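Local atomic coordinates of Exo-poly-alpha-D-galacturonosidase (Thermotoga maritima, PDB entry 3JUR), a protein that probably hydrolyses the alpha-1,4-linked galacturonic acid chains of pectin as an exo-acting polygalacturonase of glycosyl hydrolase family 28. Residues 28-32 and 33-37; 135-139 and 140-144; 173-176 and 177-181. One frame throughout, in Å; residues are numbered along the deposited sequence.

Contact 1 of 3, residues 28-32 and 33-37; sequences VNLLD and FGARG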
loop_
_atom_site.group_PDB
_atom_site.type_symbol
_atom_site.label_atom_id
_atom_site.label_comp_id
_atom_site.label_asym_id
_atom_site.label_seq_id
_atom_site.Cartn_x
_atom_site.Cartn_y
_atom_site.Cartn_z
ATOM N N VAL D 28 -57.614 -25.121 0.714
ATOM C CA VAL D 28 -58.028 -26.334 0.016
ATOM C C VAL D 28 -56.787 -27.055 -0.532
ATOM O O VAL D 28 -55.751 -26.428 -0.774
ATOM C CB VAL D 28 -59.063 -26.054 -1.107
ATOM C CG1 VAL D 28 -59.942 -27.273 -1.316
ATOM C CG2 VAL D 28 -59.955 -24.873 -0.756
ATOM N N ASN D 29 -56.893 -28.372 -0.691
ATOM C CA ASN D 29 -55.801 -29.211 -1.177
ATOM C C ASN D 29 -56.005 -29.580 -2.647
ATOM O O ASN D 29 -57.106 -29.971 -3.051
ATOM C CB ASN D 29 -55.699 -30.477 -0.317
ATOM C CG ASN D 29 -54.379 -31.208 -0.492
ATOM O OD1 ASN D 29 -54.000 -31.588 -1.603
ATOM N ND2 ASN D 29 -53.681 -31.433 0.620
ATOM N N LEU D 30 -54.933 -29.470 -3.432
ATOM C CA LEU D 30 -54.977 -29.727 -4.876
ATOM C C LEU D 30 -55.436 -31.142 -5.251
ATOM O O LEU D 30 -56.027 -31.341 -6.314
ATOM C CB LEU D 30 -53.618 -29.429 -5.525
ATOM C CG LEU D 30 -53.603 -29.410 -7.056
ATOM C CD1 LEU D 30 -54.346 -28.194 -7.600
ATOM C CD2 LEU D 30 -52.190 -29.466 -7.605
ATOM N N LEU D 31 -55.163 -32.110 -4.376
ATOM C CA LEU D 31 -55.553 -33.506 -4.598
ATOM C C LEU D 31 -57.059 -33.734 -4.501
ATOM O O LEU D 31 -57.550 -34.812 -4.842
ATOM C CB LEU D 31 -54.813 -34.444 -3.639
ATOM C CG LEU D 31 -53.294 -34.585 -3.779
ATOM C CD1 LEU D 31 -52.761 -35.449 -2.656
ATOM C CD2 LEU D 31 -52.894 -35.164 -5.133
ATOM N N ASP D 32 -57.789 -32.719 -4.043
ATOM C CA ASP D 32 -59.247 -32.785 -3.981
ATOM C C ASP D 32 -59.891 -32.304 -5.289
ATOM O O ASP D 32 -61.118 -32.176 -5.380
ATOM C CB ASP D 32 -59.777 -31.984 -2.782
ATOM C CG ASP D 32 -59.267 -32.513 -1.446
ATOM O OD1 ASP D 32 -59.347 -33.737 -1.205
ATOM O OD2 ASP D 32 -58.791 -31.699 -0.630
ATOM N N PHE D 33 -59.056 -32.050 -6.299
ATOM C CA PHE D 33 -59.530 -31.550 -7.589
ATOM C C PHE D 33 -59.005 -32.354 -8.784
ATOM O O PHE D 33 -58.839 -31.819 -9.882
ATOM C CB PHE D 33 -59.204 -30.061 -7.740
ATOM C CG PHE D 33 -59.846 -29.196 -6.694
ATOM C CD1 PHE D 33 -61.128 -28.693 -6.880
ATOM C CD2 PHE D 33 -59.167 -28.883 -5.520
ATOM C CE1 PHE D 33 -61.729 -27.891 -5.913
ATOM C CE2 PHE D 33 -59.756 -28.087 -4.550
ATOM C CZ PHE D 33 -61.040 -27.587 -4.745
ATOM N N GLY D 34 -58.754 -33.641 -8.564
ATOM C CA GLY D 34 -58.387 -34.554 -9.644
ATOM C C GLY D 34 -56.911 -34.617 -9.998
ATOM O O GLY D 34 -56.521 -35.385 -10.880
ATOM N N ALA D 35 -56.093 -33.816 -9.313
ATOM C CA ALA D 35 -54.646 -33.801 -9.537
ATOM C C ALA D 35 -53.966 -35.069 -9.026
ATOM O O ALA D 35 -54.475 -35.742 -8.128
ATOM C CB ALA D 35 -54.024 -32.583 -8.881
ATOM N N ARG D 36 -52.817 -35.381 -9.617
ATOM C CA ARG D 36 -51.973 -36.483 -9.182
ATOM C C ARG D 36 -50.512 -36.044 -9.272
ATOM O O ARG D 36 -50.095 -35.446 -10.269
ATOM C CB ARG D 36 -52.218 -37.715 -10.054
ATOM C CG ARG D 36 -51.895 -39.041 -9.374
ATOM C CD ARG D 36 -52.901 -40.120 -9.770
ATOM N NE ARG D 36 -54.255 -39.731 -9.381
ATOM C CZ ARG D 36 -55.376 -40.290 -9.832
ATOM N NH1 ARG D 36 -55.335 -41.291 -10.708
ATOM N NH2 ARG D 36 -56.548 -39.838 -9.402
ATOM N N GLY D 37 -49.746 -36.331 -8.222
ATOM C CA GLY D 37 -48.332 -35.978 -8.180
ATOM C C GLY D 37 -47.433 -37.044 -8.780
ATOM O O GLY D 37 -46.298 -37.224 -8.336
HETATM O O HOH W 1 -56.641 -36.482 -6.716
HETATM O O HOH W 2 -59.961 -35.438 -6.683
#

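Contact 2 of 3, residues 135-139 and 140-144; sequences GSADN and EHWWP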
loop_
_atom_site.group_PDB
_atom_site.type_symbol
_atom_site.label_atom_id
_atom_site.label_comp_id
_atom_site.label_asym_id
_atom_site.label_seq_id
_atom_site.Cartn_x
_atom_site.Cartn_y
_atom_site.Cartn_z
ATOM N N GLY D 135 -39.893 -24.887 -14.718
ATOM C CA GLY D 135 -40.386 -24.381 -15.997
ATOM C C GLY D 135 -40.155 -25.284 -17.195
ATOM O O GLY D 135 -40.675 -25.012 -18.282
ATOM N N SER D 136 -39.366 -26.340 -16.991
ATOM C CA SER D 136 -39.049 -27.348 -18.010
ATOM C C SER D 136 -38.327 -26.833 -19.262
ATOM O O SER D 136 -38.331 -27.506 -20.300
ATOM C CB SER D 136 -40.297 -28.151 -18.410
ATOM O OG SER D 136 -40.850 -28.823 -17.293
ATOM N N ALA D 137 -37.708 -25.661 -19.170
ATOM C CA ALA D 137 -36.903 -25.150 -20.277
ATOM C C ALA D 137 -35.550 -25.858 -20.332
ATOM O O ALA D 137 -34.948 -26.163 -19.301
ATOM C CB ALA D 137 -36.714 -23.650 -20.159
ATOM N N ASP D 138 -35.090 -26.120 -21.547
ATOM C CA ASP D 138 -33.789 -26.732 -21.789
ATOM C C ASP D 138 -33.417 -26.463 -23.250
ATOM O O ASP D 138 -34.047 -25.627 -23.899
ATOM C CB ASP D 138 -33.811 -28.240 -21.461
ATOM C CG ASP D 138 -34.909 -28.996 -22.196
ATOM O OD1 ASP D 138 -35.417 -28.492 -23.219
ATOM O OD2 ASP D 138 -35.267 -30.106 -21.750
ATOM N N ASN D 139 -32.411 -27.167 -23.766
ATOM C CA ASN D 139 -31.966 -26.983 -25.149
ATOM C C ASN D 139 -32.971 -27.446 -26.204
ATOM O O ASN D 139 -32.783 -27.195 -27.396
ATOM C CB ASN D 139 -30.616 -27.671 -25.374
ATOM C CG ASN D 139 -29.483 -26.996 -24.618
ATOM O OD1 ASN D 139 -29.659 -25.940 -24.001
ATOM N ND2 ASN D 139 -28.310 -27.610 -24.661
ATOM N N GLU D 140 -34.033 -28.121 -25.766
ATOM C CA GLU D 140 -35.086 -28.583 -26.673
ATOM C C GLU D 140 -36.384 -27.791 -26.484
ATOM O O GLU D 140 -37.293 -27.884 -27.311
ATOM C CB GLU D 140 -35.362 -30.080 -26.478
ATOM C CG GLU D 140 -34.218 -30.876 -25.839
ATOM C CD GLU D 140 -33.122 -31.251 -26.812
ATOM O OE1 GLU D 140 -33.420 -31.921 -27.822
ATOM O OE2 GLU D 140 -31.953 -30.895 -26.548
ATOM N N HIS D 141 -36.467 -27.016 -25.400
ATOM C CA HIS D 141 -37.703 -26.312 -25.041
ATOM C C HIS D 141 -37.483 -24.854 -24.633
ATOM O O HIS D 141 -36.693 -24.558 -23.722
ATOM C CB HIS D 141 -38.462 -27.084 -23.955
ATOM C CG HIS D 141 -38.743 -28.511 -24.319
ATOM N ND1 HIS D 141 -37.879 -29.542 -24.010
ATOM C CD2 HIS D 141 -39.778 -29.076 -24.987
ATOM C CE1 HIS D 141 -38.378 -30.681 -24.460
ATOM N NE2 HIS D 141 -39.529 -30.427 -25.055
ATOM N N TRP D 142 -38.188 -23.952 -25.320
ATOM C CA TRP D 142 -38.080 -22.493 -25.131
ATOM C C TRP D 142 -36.733 -21.862 -25.529
ATOM O O TRP D 142 -36.711 -20.883 -26.279
ATOM C CB TRP D 142 -38.432 -22.072 -23.692
ATOM C CG TRP D 142 -39.817 -22.446 -23.227
ATOM C CD1 TRP D 142 -40.130 -23.342 -22.248
ATOM C CD2 TRP D 142 -41.064 -21.922 -23.705
ATOM N NE1 TRP D 142 -41.490 -23.413 -22.084
ATOM C CE2 TRP D 142 -42.091 -22.552 -22.966
ATOM C CE3 TRP D 142 -41.416 -20.987 -24.690
ATOM C CZ2 TRP D 142 -43.448 -22.277 -23.176
ATOM C CZ3 TRP D 142 -42.767 -20.713 -24.899
ATOM C CH2 TRP D 142 -43.765 -21.358 -24.142
ATOM N N TRP D 143 -35.624 -22.404 -25.016
ATOM C CA TRP D 143 -34.301 -21.778 -25.199
ATOM C C TRP D 143 -33.828 -21.642 -26.655
ATOM O O TRP D 143 -33.195 -20.637 -26.992
ATOM C CB TRP D 143 -33.210 -22.464 -24.352
ATOM C CG TRP D 143 -33.360 -22.314 -22.854
ATOM C CD1 TRP D 143 -34.208 -21.478 -22.190
ATOM C CD2 TRP D 143 -32.609 -23.005 -21.846
ATOM N NE1 TRP D 143 -34.048 -21.616 -20.831
ATOM C CE2 TRP D 143 -33.073 -22.547 -20.591
ATOM C CE3 TRP D 143 -31.586 -23.966 -21.881
ATOM C CZ2 TRP D 143 -32.552 -23.020 -19.379
ATOM C CZ3 TRP D 143 -31.072 -24.443 -20.676
ATOM C CH2 TRP D 143 -31.556 -23.962 -19.439
ATOM N N PRO D 144 -34.122 -22.640 -27.520
ATOM C CA PRO D 144 -33.759 -22.462 -28.930
ATOM C C PRO D 144 -34.289 -21.166 -29.559
ATOM O O PRO D 144 -33.696 -20.668 -30.520
ATOM C CB PRO D 144 -34.388 -23.678 -29.607
ATOM C CG PRO D 144 -34.360 -24.721 -28.562
ATOM C CD PRO D 144 -34.592 -24.015 -27.254
HETATM O O HOH W 3 -42.839 -24.485 -19.839
#

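Contact 3 of 3, residues 173-176 and 177-181; sequences RGTP and VEERV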
loop_
_atom_site.group_PDB
_atom_site.type_symbol
_atom_site.label_atom_id
_atom_site.label_comp_id
_atom_site.label_asym_id
_atom_site.label_seq_id
_atom_site.Cartn_x
_atom_site.Cartn_y
_atom_site.Cartn_z
ATOM N N ARG D 173 -43.960 3.517 -33.459
ATOM C CA ARG D 173 -45.136 4.078 -34.150
ATOM C C ARG D 173 -46.102 4.715 -33.164
ATOM O O ARG D 173 -46.624 5.802 -33.402
ATOM C CB ARG D 173 -45.916 2.996 -34.915
ATOM C CG ARG D 173 -45.139 2.161 -35.913
ATOM C CD ARG D 173 -45.160 2.758 -37.316
ATOM N NE ARG D 173 -44.505 1.888 -38.294
ATOM C CZ ARG D 173 -43.192 1.648 -38.344
ATOM N NH1 ARG D 173 -42.359 2.201 -37.465
ATOM N NH2 ARG D 173 -42.707 0.839 -39.278
ATOM N N GLY D 174 -46.334 4.020 -32.056
ATOM C CA GLY D 174 -47.392 4.373 -31.129
ATOM C C GLY D 174 -48.545 3.397 -31.255
ATOM O O GLY D 174 -49.624 3.644 -30.720
ATOM N N THR D 175 -48.314 2.296 -31.975
ATOM C CA THR D 175 -49.297 1.213 -32.123
ATOM C C THR D 175 -49.828 0.809 -30.745
ATOM O O THR D 175 -49.047 0.423 -29.877
ATOM C CB THR D 175 -48.675 -0.040 -32.803
ATOM O OG1 THR D 175 -48.032 0.334 -34.027
ATOM C CG2 THR D 175 -49.736 -1.093 -33.094
ATOM N N PRO D 176 -51.155 0.915 -30.536
ATOM C CA PRO D 176 -51.736 0.508 -29.256
ATOM C C PRO D 176 -51.339 -0.916 -28.880
ATOM O O PRO D 176 -51.153 -1.758 -29.763
ATOM C CB PRO D 176 -53.238 0.591 -29.515
ATOM C CG PRO D 176 -53.366 1.660 -30.547
ATOM C CD PRO D 176 -52.174 1.475 -31.443
ATOM N N VAL D 177 -51.212 -1.166 -27.579
ATOM C CA VAL D 177 -50.802 -2.473 -27.055
ATOM C C VAL D 177 -51.727 -3.602 -27.520
ATOM O O VAL D 177 -51.254 -4.690 -27.860
ATOM C CB VAL D 177 -50.709 -2.467 -25.502
ATOM C CG1 VAL D 177 -50.021 -3.732 -24.996
ATOM C CG2 VAL D 177 -49.957 -1.232 -25.008
ATOM N N GLU D 178 -53.034 -3.322 -27.553
ATOM C CA GLU D 178 -54.064 -4.288 -27.957
ATOM C C GLU D 178 -53.833 -4.814 -29.371
ATOM O O GLU D 178 -54.370 -5.855 -29.747
ATOM C CB GLU D 178 -55.467 -3.661 -27.876
ATOM C CG GLU D 178 -55.937 -3.268 -26.467
ATOM C CD GLU D 178 -55.273 -1.995 -25.923
ATOM O OE1 GLU D 178 -55.343 -1.772 -24.696
ATOM O OE2 GLU D 178 -54.682 -1.217 -26.709
ATOM N N GLU D 179 -53.034 -4.086 -30.146
ATOM C CA GLU D 179 -52.758 -4.441 -31.537
ATOM C C GLU D 179 -51.371 -5.065 -31.724
ATOM O O GLU D 179 -50.976 -5.404 -32.841
ATOM C CB GLU D 179 -52.947 -3.219 -32.444
ATOM C CG GLU D 179 -54.366 -2.657 -32.413
ATOM C CD GLU D 179 -54.541 -1.393 -33.235
ATOM O OE1 GLU D 179 -53.602 -0.994 -33.961
ATOM O OE2 GLU D 179 -55.634 -0.794 -33.153
ATOM N N ARG D 180 -50.647 -5.230 -30.621
ATOM C CA ARG D 180 -49.338 -5.873 -30.634
ATOM C C ARG D 180 -49.496 -7.336 -30.241
ATOM O O ARG D 180 -49.144 -7.735 -29.126
ATOM C CB ARG D 180 -48.377 -5.168 -29.672
ATOM C CG ARG D 180 -48.164 -3.696 -29.954
ATOM C CD ARG D 180 -47.163 -3.114 -28.975
ATOM N NE ARG D 180 -47.253 -1.659 -28.902
ATOM C CZ ARG D 180 -46.738 -0.923 -27.921
ATOM N NH1 ARG D 180 -46.090 -1.501 -26.913
ATOM N NH2 ARG D 180 -46.870 0.397 -27.944
ATOM N N VAL D 181 -50.025 -8.130 -31.165
ATOM C CA VAL D 181 -50.377 -9.519 -30.883
ATOM C C VAL D 181 -49.337 -10.476 -31.462
ATOM O O VAL D 181 -49.078 -10.472 -32.667
ATOM C CB VAL D 181 -51.796 -9.868 -31.417
ATOM C CG1 VAL D 181 -52.171 -11.317 -31.094
ATOM C CG2 VAL D 181 -52.831 -8.908 -30.844
#

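Contact 1 of 3, residues 28-32 and 33-37
Phe33 N reaches back to Leu30 O over 3.1 Å, and this backbone bond turns the chain as strand 27-29 gives way to a 3-10 segment at residues 30-32. The preceding bond of the same kind runs from Asp32 N to Asn29 O, so two successive i to i+3 bonds define the turn. Its start is fixed by an Asx turn: Asn29 OD1 accepts from Leu31 N at 3.1 Å, with a nearly straight N-H...O angle of 168° and the donor in the carbonyl plane on a lone pair. Gly34 follows with positive phi (86°), where a CB would run into the carbonyl oxygen of Phe33.

Phe33 holds its ring with CG beside the backbone N (chi1 -61°), which turns the CD2-CE2 edge back toward Val28 and Asn29. Val28 CG1 meets that edge, 3.3 Å from Phe33 CE2, and the two side chains cross at about a right angle. Asn29 O lies at the same edge, 3.4 Å from Phe33 CD2, while Asp32 O stands over one face. On another part of the turn the methyl of Ala35 packs on the branch carbon of Leu30, with Ala35 CB 3.7 Å from Leu30 CG. Leu31 sends CD2 to within 3.4 Å of Ala35 O. One water donates to both Leu31 O and Ala35 O; a second donates to Leu31 O and accepts from Gly34 N, so Leu31 O is tied by solvent to the outgoing chain.

Helix 44-57 receives Val28, Leu30 and Phe33 on Leu54, Phe47 and Ala50, while strand 27-29 pairs in parallel with strand 60-64. The turn thus leads the chain out of the first strand and packs it against helix 44-57, at one end of the right-handed parallel beta-helix, the fold of family 28.

Contact 2 of 3, residues 135-139 and 140-144
The indole of Trp143 has the backbone of Ala137 and Asp138 over one face, and Asp138 CA makes a CH-pi contact 3.8 Å from the centroid of the Trp143 six-membered ring, 24° off its normal. The ring belongs to a tight reversal in the loop after strand 132-134 of the parallel beta-helix. Ala137 CB adds to the same face, near the pyrrole side, 3.4 Å from Trp143 NE1. At the rim, in the ring plane, sits Asn139 OD1, its amide steeply turned from the indole. Ala137 CB also meets a second tryptophan, approaching Trp142 at the CD1 edge. In the plane of that ring, a water accepts from Trp142 NE1 and donates to Gly135 O, linking the indole to the incoming chain.

Outside the reversal, Trp143 NE1 bonds to Ser211 O, and Trp142 has Tyr97 and Trp145 as edge-to-face ring neighbours. Ser136 OG is held by Phe90 O and Lys89 of strand 87-90; with backbone bonds of Gly135 to Ile209 and Ala137 to Asn210, these anchor the loop to neighbouring coils.

The backbone of the reversal is clasped through His141 O, which accepts from Asp138 N at 3.1 Å on a lone pair and also from Trp143 N. Asp138 has its carboxylate between the backbone N and the carbonyl carbon, a torsion that folds it over the following residues. There it lies alongside His141, both side chains pointing the same way, with carboxylate and imidazole planes 41° apart. Glu140 N approaches Asp138 OD1 from above the carboxylate plane at 2.9 Å. A His-carboxylate hydrogen bond uses the syn side of that same oxygen: His141 ND1 donates to Asp138 OD1 at 2.8 Å with an N-H...O angle of 150°, the oxygen close to the ring plane.

Contact 3 of 3, residues 173-176 and 177-181
Arg180 folds back over the chain to grip Thr175 O. From CB the side chain turns beside the backbone N (chi1 -58°), Arg180 CG passes 3.6 Å from Pro176 O, and from there the chain runs extended to NE. CD approaches the carbonyl of Thr175, and NE and NH2 then both donate to its oxygen: Arg180 NE and Arg180 NH2 each lie 2.9 Å from Thr175 O. This is a side-on, two-nitrogen grip on one atom, which sits 18° out of the guanidinium plane. Val177 CG2 covers one guanidinium face, over its centre. NH1 reaches a salt bridge with Asp272 and a bond to Glu109 O. With an alanine here, Thr175 O would probably lose both of these donors and Asp272 its mate in the salt bridge.

Along the same turn, Glu179 N bonds to Pro176 O (3.0 Å), and Glu179 CB touches Thr175 CG2 while its chain runs alongside the proline ring.

The turn follows helix 161-173, which ends in a Schellman motif with Gly174 as C-prime residue; beyond it, Val177 packs on Glu109 and Tyr111 of strand 108-112, while the salt bridge spans to helix 270-276.

In the fold
From the N terminus the three contacts come in series along the chain, none enclosing or crossing another, and each closes a short local turn. Contact 1 turns the chain out of strand 27-29, at one end of the beta-helix and packed against helix 44-57. Contact 2 reverses the long loop after strand 132-134 and ties it to strands 87-90 and 207-209. That loop leads into helix 161-173, and contact 3, just past it, ties the helix end to strand 108-112 and helix 270-276. No two touch: the centres of contacts 1 and 2 are about 27 Å apart, those of 2 and 3 about 28 Å, and those of 1 and 3 about 40 Å.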